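Local coordinates for protein MdbA (Actinomyces oris, PDB 4Z7X) that probably catalyses the formation of disulfide bonds in exported proteins, as a thiol-disulfide oxidoreductase tied to sortase-mediated pilus assembly, at residues C67-F73 with T196-F200; W104-V108 with N145-L151; M109-V114 with D175-V181. All blocks are in the same frame, centred on the assembly; numbering follows the deposited sequence.

Contact 1. Residues C67-F73 with T196-F200; sequences CSHCAQF and TPTVF
C67 and C70 form a CxxC pair at a helix start, consistent with a thioredoxin-type active site, and face the cis-proline loop at T196 and P197. C67 is the N-cap of helix 68-86. Its SG accepts a hydrogen bond from C70 N at 3.4 Å, with an N-H...S angle of 162°. With SG anti to the backbone N of C67 (chi1 171°), the sulfur reaches C70 N and also turns toward T196. C67 SG comes 3.2 Å from T196 OG1. The sulfurs C67 SG and C70 SG are 3.5 Å apart, too far for a disulfide, so the pair is modelled as free thiols.

The peptide bond between T196 and P197 is cis. A cis-proline beside CxxC is a hallmark of the thioredoxin fold, where this loop usually helps to hold the substrate; the same role is likely here. C70 SG sits beside this bend, 3.5 Å from P197 N and 3.8 Å from P197 CD. T196 CB also touches C70 SG. H69 adds its CB against P197 CD at 3.7 Å, while its imidazole leads away from the loop.

One turn further along the helix, F73 reaches past the proline to strand 198-201. F73 CG is anti to the backbone N (chi1 -174°), which carries the ring toward the strand. F73 CZ meets V199 CG2 at 3.8 Å, and the two side chains run at a slant. F73 CD2 passes P197 CG at 4.2 Å. F73 also touches I61 of strand 58-63, and C70 touches F63 of that strand and F131 of helix 123-140.

Contact 2. Residues W104-V108 with N145-L151; sequences WTSVV and NMTVEGL
The indole of W104 lies across the side chain of M146, with the two at about a right angle. M146 is selenomethionine here. Its chain bends at the last torsion (chi3 72°), and this puts the terminal methyl over the ring. M146 CE stands 3.5 Å from the centroid of the W104 five-membered ring, only 8° off the normal, a CH-pi contact. SE lies further out above the same face, 5.2 Å from that centroid, as in a Met-aromatic contact. V108 CG2, from the next turn of its own helix, lies over the opposite face toward the rim, so a methyl group sits on each side of the indole. T147 O lies at the indole edge, in plane.

L151 meets the far end of the indole, with CG 3.8 Å from W104 CH2. Its CD1 reaches V107 CG1 at 3.6 Å, and these two side chains meet at a slant. V148 crosses V107 nearly at right angles, CG2 to CG1 at 4.2 Å. T147 is the N-cap of helix 148-157: its OG1 accepts from G150 N at 2.9 Å. M146 also packs on I133 and F134 of helix 123-140.

The contact sets the turn at 145-147 and the start of helix 148-157 against helix 103-118, in a run of helices between strands 91-96 and 198-201, consistent with the helical insertion of DsbA-like thioredoxin folds.

Contact 3. Residues M109-V114 with D175-V181; sequences MNAMGV and DKYGKWV
N110 makes both hydrogen bonds that join M109-V114 to D175-V181. Its OD1 accepts from Y177 N at 2.8 Å, nearly straight at 164° and in the carbonyl plane. Its ND2 gives a bond to D175 OD1 at 3.0 Å and 168°. D175 OD1 lies in the amide plane of N110 and accepts through its anti lone pair, while the amide and carboxylate planes are steeply turned against each other. ND2 also bonds to S106 O one turn back, so the amide is gripped at both ends and its rotation is fixed.

The chain that N110 holds is the short link between helices 168-174 and 178-190. D175 closes a Schellman motif on the first helix and opens a type I beta turn to G178. Y177 is the N-cap residue of the second helix.

Two aromatic rings carry much of the packing. G113 CA lies over one face of Y177, 3.7 Å from the centroid, a CH-pi contact; K176 CG covers the opposite face. The Y177 hydroxyl is hydrogen-bonded to D117. M109, a selenomethionine bent at chi3 (65°), sets CE 3.7 Å from the centroid of the W180 six-membered ring, with SE above the same face at 5.3 Å. W180 NE1 bonds to A39 O.

Two valines add aliphatic contacts. V181 CG2 rests on M109 CB at 3.9 Å, and the V114 side chain crosses Y177 at about a right angle, with CG2 against Y177 CE2.

How the contacts relate
Reading from the N terminus, the CxxC helix start at 67-73 comes first. Its partner in contact 1, 196-200, comes much later in the chain, so contact 1 closes a long loop that is mostly helix. Contacts 2 and 3 are nested inside it. Both use helix 103-118: 104-108 pairs with 145-151, and 109-114 with 175-181. Their segments alternate along the chain, so these two loops cross. They also touch, through L151 CD1 with A111 CB and S106 OG with V181 CG1. Together they tie helices 148-157 and 178-190 to the same helix, 103-118. After helix 178-190 the chain returns to strand 198-201, where contact 1 ties helix 68-86 to the sheet.

Contact 1. Residues C67-F73 with T196-F200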
loop_
_atom_site.group_PDB
_atom_site.type_symbol
_atom_site.label_atom_id
_atom_site.label_comp_id
_atom_site.label_asym_id
_atom_site.label_seq_id
_atom_site.Cartn_x
_atom_site.Cartn_y
_atom_site.Cartn_z
ATOM N N CYS A 67 -9.650 -6.608 1.419
ATOM C CA CYS A 67 -10.063 -6.593 2.834
ATOM C C CYS A 67 -10.911 -5.355 3.129
ATOM O O CYS A 67 -10.452 -4.192 2.980
ATOM C CB CYS A 67 -8.824 -6.647 3.752
ATOM S SG CYS A 67 -9.221 -6.370 5.502
ATOM N N SER A 68 -12.133 -5.580 3.581
ATOM C CA SER A 68 -13.028 -4.452 3.867
ATOM C C SER A 68 -12.558 -3.568 4.993
ATOM O O SER A 68 -12.786 -2.359 4.956
ATOM C CB SER A 68 -14.448 -4.979 4.135
ATOM O OG SER A 68 -14.503 -5.763 5.315
ATOM N N HIS A 69 -11.887 -4.156 5.991
ATOM C CA HIS A 69 -11.341 -3.354 7.059
ATOM C C HIS A 69 -10.201 -2.450 6.572
ATOM O O HIS A 69 -10.067 -1.298 7.010
ATOM C CB HIS A 69 -10.875 -4.242 8.209
ATOM C CG HIS A 69 -11.985 -4.975 8.871
ATOM N ND1 HIS A 69 -12.270 -6.295 8.617
ATOM C CD2 HIS A 69 -12.906 -4.552 9.763
ATOM C CE1 HIS A 69 -13.312 -6.658 9.342
ATOM N NE2 HIS A 69 -13.716 -5.615 10.043
ATOM N N CYS A 70 -9.374 -2.969 5.679
ATOM C CA CYS A 70 -8.340 -2.173 5.009
ATOM C C CYS A 70 -8.942 -1.057 4.154
ATOM O O CYS A 70 -8.412 0.035 4.116
ATOM C CB CYS A 70 -7.456 -3.060 4.127
ATOM S SG CYS A 70 -6.464 -4.202 5.102
ATOM N N ALA A 71 -10.043 -1.333 3.473
ATOM C CA ALA A 71 -10.697 -0.290 2.666
ATOM C C ALA A 71 -11.203 0.818 3.569
ATOM O O ALA A 71 -11.050 1.998 3.241
ATOM C CB ALA A 71 -11.835 -0.882 1.828
ATOM N N GLN A 72 -11.796 0.455 4.707
ATOM C CA GLN A 72 -12.321 1.446 5.658
ATOM C C GLN A 72 -11.151 2.252 6.222
ATOM O O GLN A 72 -11.243 3.478 6.394
ATOM C CB GLN A 72 -13.061 0.757 6.827
ATOM C CG GLN A 72 -14.379 0.087 6.460
ATOM C CD GLN A 72 -15.039 -0.614 7.647
ATOM O OE1 GLN A 72 -15.070 -1.846 7.720
ATOM N NE2 GLN A 72 -15.552 0.167 8.585
ATOM N N PHE A 73 -10.046 1.550 6.532
ATOM C CA PHE A 73 -8.874 2.188 7.096
ATOM C C PHE A 73 -8.321 3.212 6.154
ATOM O O PHE A 73 -8.021 4.336 6.562
ATOM C CB PHE A 73 -7.811 1.126 7.445
ATOM C CG PHE A 73 -6.598 1.666 8.172
ATOM C CD1 PHE A 73 -5.558 2.255 7.455
ATOM C CD2 PHE A 73 -6.484 1.567 9.572
ATOM C CE1 PHE A 73 -4.448 2.766 8.109
ATOM C CE2 PHE A 73 -5.374 2.051 10.223
ATOM C CZ PHE A 73 -4.352 2.658 9.496
ATOM N N THR A 196 -5.546 -8.446 8.741
ATOM C CA THR A 196 -5.348 -7.153 8.076
ATOM C C THR A 196 -6.486 -6.160 8.440
ATOM O O THR A 196 -7.605 -6.567 8.709
ATOM C CB THR A 196 -5.293 -7.249 6.543
ATOM O OG1 THR A 196 -6.449 -7.939 6.067
ATOM C CG2 THR A 196 -4.068 -7.999 6.098
ATOM N N PRO A 197 -6.191 -4.870 8.516
ATOM C CA PRO A 197 -4.829 -4.346 8.524
ATOM C C PRO A 197 -4.060 -4.702 9.795
ATOM O O PRO A 197 -4.660 -5.027 10.808
ATOM C CB PRO A 197 -5.049 -2.834 8.446
ATOM C CG PRO A 197 -6.363 -2.613 9.073
ATOM C CD PRO A 197 -7.200 -3.818 8.806
ATOM N N THR A 198 -2.722 -4.644 9.712
ATOM C CA THR A 198 -1.860 -4.659 10.880
ATOM C C THR A 198 -0.979 -3.433 10.731
ATOM O O THR A 198 -0.432 -3.199 9.645
ATOM C CB THR A 198 -1.003 -5.951 11.012
ATOM O OG1 THR A 198 -1.855 -7.086 11.211
ATOM C CG2 THR A 198 -0.074 -5.817 12.187
ATOM N N VAL A 199 -0.851 -2.659 11.792
ATOM C CA VAL A 199 -0.090 -1.401 11.755
ATOM C C VAL A 199 0.985 -1.395 12.846
ATOM O O VAL A 199 0.740 -1.768 14.002
ATOM C CB VAL A 199 -1.081 -0.209 11.933
ATOM C CG1 VAL A 199 -0.367 1.124 11.955
ATOM C CG2 VAL A 199 -2.119 -0.194 10.798
ATOM N N PHE A 200 2.186 -0.945 12.463
ATOM C CA PHE A 200 3.272 -0.709 13.404
ATOM C C PHE A 200 3.740 0.726 13.251
ATOM O O PHE A 200 3.713 1.294 12.141
ATOM C CB PHE A 200 4.423 -1.658 13.107
ATOM C CG PHE A 200 4.089 -3.094 13.289
ATOM C CD1 PHE A 200 4.310 -3.711 14.510
ATOM C CD2 PHE A 200 3.638 -3.855 12.211
ATOM C CE1 PHE A 200 3.997 -5.037 14.684
ATOM C CE2 PHE A 200 3.333 -5.193 12.366
ATOM C CZ PHE A 200 3.519 -5.790 13.613
#

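Contact 2. Residues W104-V108 with N145-L151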
loop_
_atom_site.group_PDB
_atom_site.type_symbol
_atom_site.label_atom_id
_atom_site.label_comp_id
_atom_site.label_asym_id
_atom_site.label_seq_id
_atom_site.Cartn_x
_atom_site.Cartn_y
_atom_site.Cartn_z
ATOM N N TRP A 104 -9.187 -10.641 -7.055
ATOM C CA TRP A 104 -9.154 -9.167 -7.149
ATOM C C TRP A 104 -7.816 -8.597 -6.643
ATOM O O TRP A 104 -7.275 -7.688 -7.246
ATOM C CB TRP A 104 -10.307 -8.536 -6.371
ATOM C CG TRP A 104 -10.294 -7.049 -6.350
ATOM C CD1 TRP A 104 -10.217 -6.251 -5.246
ATOM C CD2 TRP A 104 -10.388 -6.162 -7.477
ATOM N NE1 TRP A 104 -10.271 -4.935 -5.595
ATOM C CE2 TRP A 104 -10.375 -4.839 -6.960
ATOM C CE3 TRP A 104 -10.490 -6.345 -8.868
ATOM C CZ2 TRP A 104 -10.435 -3.714 -7.782
ATOM C CZ3 TRP A 104 -10.555 -5.202 -9.686
ATOM C CH2 TRP A 104 -10.530 -3.919 -9.138
ATOM N N THR A 105 -7.271 -9.155 -5.562
ATOM C CA THR A 105 -5.999 -8.698 -5.060
ATOM C C THR A 105 -4.893 -8.837 -6.093
ATOM O O THR A 105 -4.074 -7.912 -6.222
ATOM C CB THR A 105 -5.656 -9.428 -3.750
ATOM O OG1 THR A 105 -6.709 -9.159 -2.819
ATOM C CG2 THR A 105 -4.297 -9.004 -3.192
ATOM N N SER A 106 -4.854 -9.961 -6.825
ATOM C CA SER A 106 -3.858 -10.107 -7.875
ATOM C C SER A 106 -4.096 -9.112 -9.016
ATOM O O SER A 106 -3.154 -8.620 -9.611
ATOM C CB SER A 106 -3.816 -11.529 -8.441
ATOM O OG SER A 106 -3.310 -12.447 -7.465
ATOM N N VAL A 107 -5.357 -8.876 -9.357
ATOM C CA VAL A 107 -5.669 -7.915 -10.417
ATOM C C VAL A 107 -5.118 -6.539 -10.031
ATOM O O VAL A 107 -4.384 -5.899 -10.816
ATOM C CB VAL A 107 -7.162 -7.870 -10.704
ATOM C CG1 VAL A 107 -7.487 -6.798 -11.733
ATOM C CG2 VAL A 107 -7.639 -9.235 -11.201
ATOM N N VAL A 108 -5.470 -6.094 -8.835
ATOM C CA VAL A 108 -5.003 -4.789 -8.360
ATOM C C VAL A 108 -3.482 -4.754 -8.249
ATOM O O VAL A 108 -2.862 -3.774 -8.692
ATOM C CB VAL A 108 -5.613 -4.365 -7.013
ATOM C CG1 VAL A 108 -5.087 -2.996 -6.622
ATOM C CG2 VAL A 108 -7.120 -4.346 -7.073
ATOM N N ASN A 145 -17.188 -2.210 -11.522
ATOM C CA ASN A 145 -15.874 -1.586 -11.701
ATOM C C ASN A 145 -14.735 -2.404 -11.127
ATOM O O ASN A 145 -13.558 -1.972 -11.199
ATOM C CB ASN A 145 -15.842 -0.218 -11.019
ATOM C CG ASN A 145 -16.841 0.719 -11.593
ATOM O OD1 ASN A 145 -16.915 0.891 -12.818
ATOM N ND2 ASN A 145 -17.649 1.316 -10.731
HETATM N N MSE A 146 -15.049 -3.566 -10.557
HETATM C CA MSE A 146 -13.988 -4.460 -10.013
HETATM C C MSE A 146 -13.390 -5.297 -11.129
HETATM O O MSE A 146 -13.508 -6.543 -11.160
HETATM C CB MSE A 146 -14.527 -5.276 -8.853
HETATM C CG MSE A 146 -14.884 -4.322 -7.726
HETATM SE SE MSE A 146 -15.427 -5.341 -6.153
HETATM C CE MSE A 146 -13.677 -6.035 -5.617
ATOM N N THR A 147 -12.809 -4.579 -12.099
ATOM C CA THR A 147 -12.284 -5.160 -13.311
ATOM C C THR A 147 -11.033 -4.405 -13.715
ATOM O O THR A 147 -10.759 -3.321 -13.171
ATOM C CB THR A 147 -13.298 -4.971 -14.452
ATOM O OG1 THR A 147 -13.520 -3.580 -14.672
ATOM C CG2 THR A 147 -14.631 -5.652 -14.144
ATOM N N VAL A 148 -10.307 -4.933 -14.705
ATOM C CA VAL A 148 -9.210 -4.186 -15.313
ATOM C C VAL A 148 -9.694 -2.811 -15.835
ATOM O O VAL A 148 -9.049 -1.787 -15.621
ATOM C CB VAL A 148 -8.523 -4.983 -16.451
ATOM C CG1 VAL A 148 -7.496 -4.127 -17.160
ATOM C CG2 VAL A 148 -7.879 -6.200 -15.852
ATOM N N GLU A 149 -10.858 -2.794 -16.478
ATOM C CA GLU A 149 -11.386 -1.572 -17.053
ATOM C C GLU A 149 -11.682 -0.543 -15.958
ATOM O O GLU A 149 -11.417 0.628 -16.136
ATOM C CB GLU A 149 -12.644 -1.900 -17.866
ATOM C CG GLU A 149 -12.325 -2.739 -19.109
ATOM C CD GLU A 149 -11.864 -4.199 -18.878
ATOM O OE1 GLU A 149 -12.367 -4.880 -17.938
ATOM O OE2 GLU A 149 -10.999 -4.687 -19.679
ATOM N N GLY A 150 -12.143 -1.025 -14.799
ATOM C CA GLY A 150 -12.378 -0.187 -13.641
ATOM C C GLY A 150 -11.082 0.393 -13.119
ATOM O O GLY A 150 -11.030 1.544 -12.705
ATOM N N LEU A 151 -10.028 -0.410 -13.095
ATOM C CA LEU A 151 -8.715 0.116 -12.673
ATOM C C LEU A 151 -8.133 1.103 -13.664
ATOM O O LEU A 151 -7.463 2.025 -13.261
ATOM C CB LEU A 151 -7.716 -1.006 -12.421
ATOM C CG LEU A 151 -8.035 -1.884 -11.191
ATOM C CD1 LEU A 151 -7.308 -3.211 -11.246
ATOM C CD2 LEU A 151 -7.730 -1.095 -9.902
#

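Contact 3. Residues M109-V114 with D175-V181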
loop_
_atom_site.group_PDB
_atom_site.type_symbol
_atom_site.label_atom_id
_atom_site.label_comp_id
_atom_site.label_asym_id
_atom_site.label_seq_id
_atom_site.Cartn_x
_atom_site.Cartn_y
_atom_site.Cartn_z
HETATM N N MSE A 109 -2.870 -5.818 -7.687
HETATM C CA MSE A 109 -1.409 -5.809 -7.551
HETATM C C MSE A 109 -0.694 -5.755 -8.904
HETATM O O MSE A 109 0.349 -5.128 -9.047
HETATM C CB MSE A 109 -0.896 -6.924 -6.636
HETATM C CG MSE A 109 -1.273 -6.592 -5.206
HETATM SE SE MSE A 109 -0.599 -7.899 -3.925
HETATM C CE MSE A 109 1.295 -7.573 -4.187
ATOM N N ASN A 110 -1.226 -6.421 -9.916
ATOM C CA ASN A 110 -0.617 -6.325 -11.224
ATOM C C ASN A 110 -0.699 -4.914 -11.803
ATOM O O ASN A 110 0.265 -4.421 -12.372
ATOM C CB ASN A 110 -1.237 -7.369 -12.160
ATOM C CG ASN A 110 -0.554 -8.709 -12.013
ATOM O OD1 ASN A 110 0.604 -8.811 -12.365
ATOM N ND2 ASN A 110 -1.242 -9.728 -11.499
ATOM N N ALA A 111 -1.835 -4.236 -11.621
ATOM C CA ALA A 111 -1.961 -2.867 -12.104
ATOM C C ALA A 111 -1.067 -1.932 -11.266
ATOM O O ALA A 111 -0.392 -1.067 -11.809
ATOM C CB ALA A 111 -3.398 -2.387 -12.028
HETATM N N MSE A 112 -1.029 -2.148 -9.961
HETATM C CA MSE A 112 -0.157 -1.358 -9.083
HETATM C C MSE A 112 1.292 -1.544 -9.450
HETATM O O MSE A 112 2.074 -0.600 -9.388
HETATM C CB MSE A 112 -0.375 -1.718 -7.608
HETATM C CG MSE A 112 0.546 -0.926 -6.652
HETATM SE SE MSE A 112 0.527 1.062 -6.897
HETATM C CE MSE A 112 -1.046 1.332 -5.762
ATOM N N GLY A 113 1.690 -2.757 -9.848
ATOM C CA GLY A 113 3.080 -2.991 -10.253
ATOM C C GLY A 113 3.452 -2.138 -11.458
ATOM O O GLY A 113 4.541 -1.555 -11.519
ATOM N N VAL A 114 2.539 -2.045 -12.420
ATOM C CA VAL A 114 2.784 -1.207 -13.597
ATOM C C VAL A 114 2.903 0.260 -13.167
ATOM O O VAL A 114 3.786 0.974 -13.611
ATOM C CB VAL A 114 1.622 -1.349 -14.616
ATOM C CG1 VAL A 114 1.769 -0.342 -15.751
ATOM C CG2 VAL A 114 1.486 -2.769 -15.177
ATOM N N ASP A 175 -0.151 -12.256 -15.468
ATOM C CA ASP A 175 0.259 -12.225 -14.054
ATOM C C ASP A 175 1.721 -11.799 -13.963
ATOM O O ASP A 175 2.536 -12.452 -13.301
ATOM C CB ASP A 175 0.033 -13.606 -13.430
ATOM C CG ASP A 175 0.013 -13.618 -11.917
ATOM O OD1 ASP A 175 -0.315 -12.568 -11.298
ATOM O OD2 ASP A 175 0.249 -14.739 -11.330
ATOM N N LYS A 176 2.029 -10.658 -14.577
ATOM C CA LYS A 176 3.380 -10.157 -14.643
ATOM C C LYS A 176 4.045 -10.080 -13.245
ATOM O O LYS A 176 5.249 -10.369 -13.108
ATOM C CB LYS A 176 3.418 -8.770 -15.273
ATOM C CG LYS A 176 4.816 -8.164 -15.371
ATOM C CD LYS A 176 4.801 -6.841 -16.146
ATOM C CE LYS A 176 6.192 -6.211 -16.203
ATOM N NZ LYS A 176 6.986 -7.043 -17.149
ATOM N N TYR A 177 3.268 -9.639 -12.262
ATOM C CA TYR A 177 3.766 -9.453 -10.922
ATOM C C TYR A 177 3.344 -10.523 -9.935
ATOM O O TYR A 177 3.338 -10.310 -8.711
ATOM C CB TYR A 177 3.452 -8.021 -10.387
ATOM C CG TYR A 177 4.050 -6.912 -11.248
ATOM C CD1 TYR A 177 5.373 -6.512 -11.112
ATOM C CD2 TYR A 177 3.293 -6.277 -12.217
ATOM C CE1 TYR A 177 5.918 -5.515 -11.896
ATOM C CE2 TYR A 177 3.828 -5.264 -13.004
ATOM C CZ TYR A 177 5.147 -4.882 -12.848
ATOM O OH TYR A 177 5.704 -3.879 -13.646
ATOM N N GLY A 178 3.093 -11.724 -10.439
ATOM C CA GLY A 178 2.747 -12.831 -9.547
ATOM C C GLY A 178 3.779 -13.117 -8.511
ATOM O O GLY A 178 3.435 -13.539 -7.429
ATOM N N LYS A 179 5.059 -12.909 -8.843
ATOM C CA LYS A 179 6.116 -13.103 -7.841
ATOM C C LYS A 179 6.010 -12.122 -6.687
ATOM O O LYS A 179 6.322 -12.440 -5.526
ATOM C CB LYS A 179 7.524 -12.981 -8.447
ATOM C CG LYS A 179 7.918 -14.181 -9.281
ATOM C CD LYS A 179 9.281 -13.966 -9.955
ATOM C CE LYS A 179 10.424 -13.675 -9.002
ATOM N NZ LYS A 179 11.694 -13.478 -9.784
ATOM N N TRP A 180 5.542 -10.934 -6.993
ATOM C CA TRP A 180 5.373 -9.922 -5.947
ATOM C C TRP A 180 4.251 -10.319 -4.999
ATOM O O TRP A 180 4.366 -10.188 -3.788
ATOM C CB TRP A 180 5.033 -8.574 -6.590
ATOM C CG TRP A 180 4.926 -7.423 -5.642
ATOM C CD1 TRP A 180 5.562 -7.266 -4.466
ATOM C CD2 TRP A 180 4.114 -6.269 -5.819
ATOM N NE1 TRP A 180 5.223 -6.054 -3.891
ATOM C CE2 TRP A 180 4.343 -5.419 -4.720
ATOM C CE3 TRP A 180 3.251 -5.843 -6.820
ATOM C CZ2 TRP A 180 3.695 -4.208 -4.564
ATOM C CZ3 TRP A 180 2.598 -4.638 -6.663
ATOM C CH2 TRP A 180 2.843 -3.821 -5.571
ATOM N N VAL A 181 3.145 -10.785 -5.558
ATOM C CA VAL A 181 2.012 -11.271 -4.761
ATOM C C VAL A 181 2.486 -12.405 -3.830
ATOM O O VAL A 181 2.239 -12.393 -2.624
ATOM C CB VAL A 181 0.872 -11.747 -5.677
ATOM C CG1 VAL A 181 -0.263 -12.349 -4.892
ATOM C CG2 VAL A 181 0.390 -10.613 -6.573
#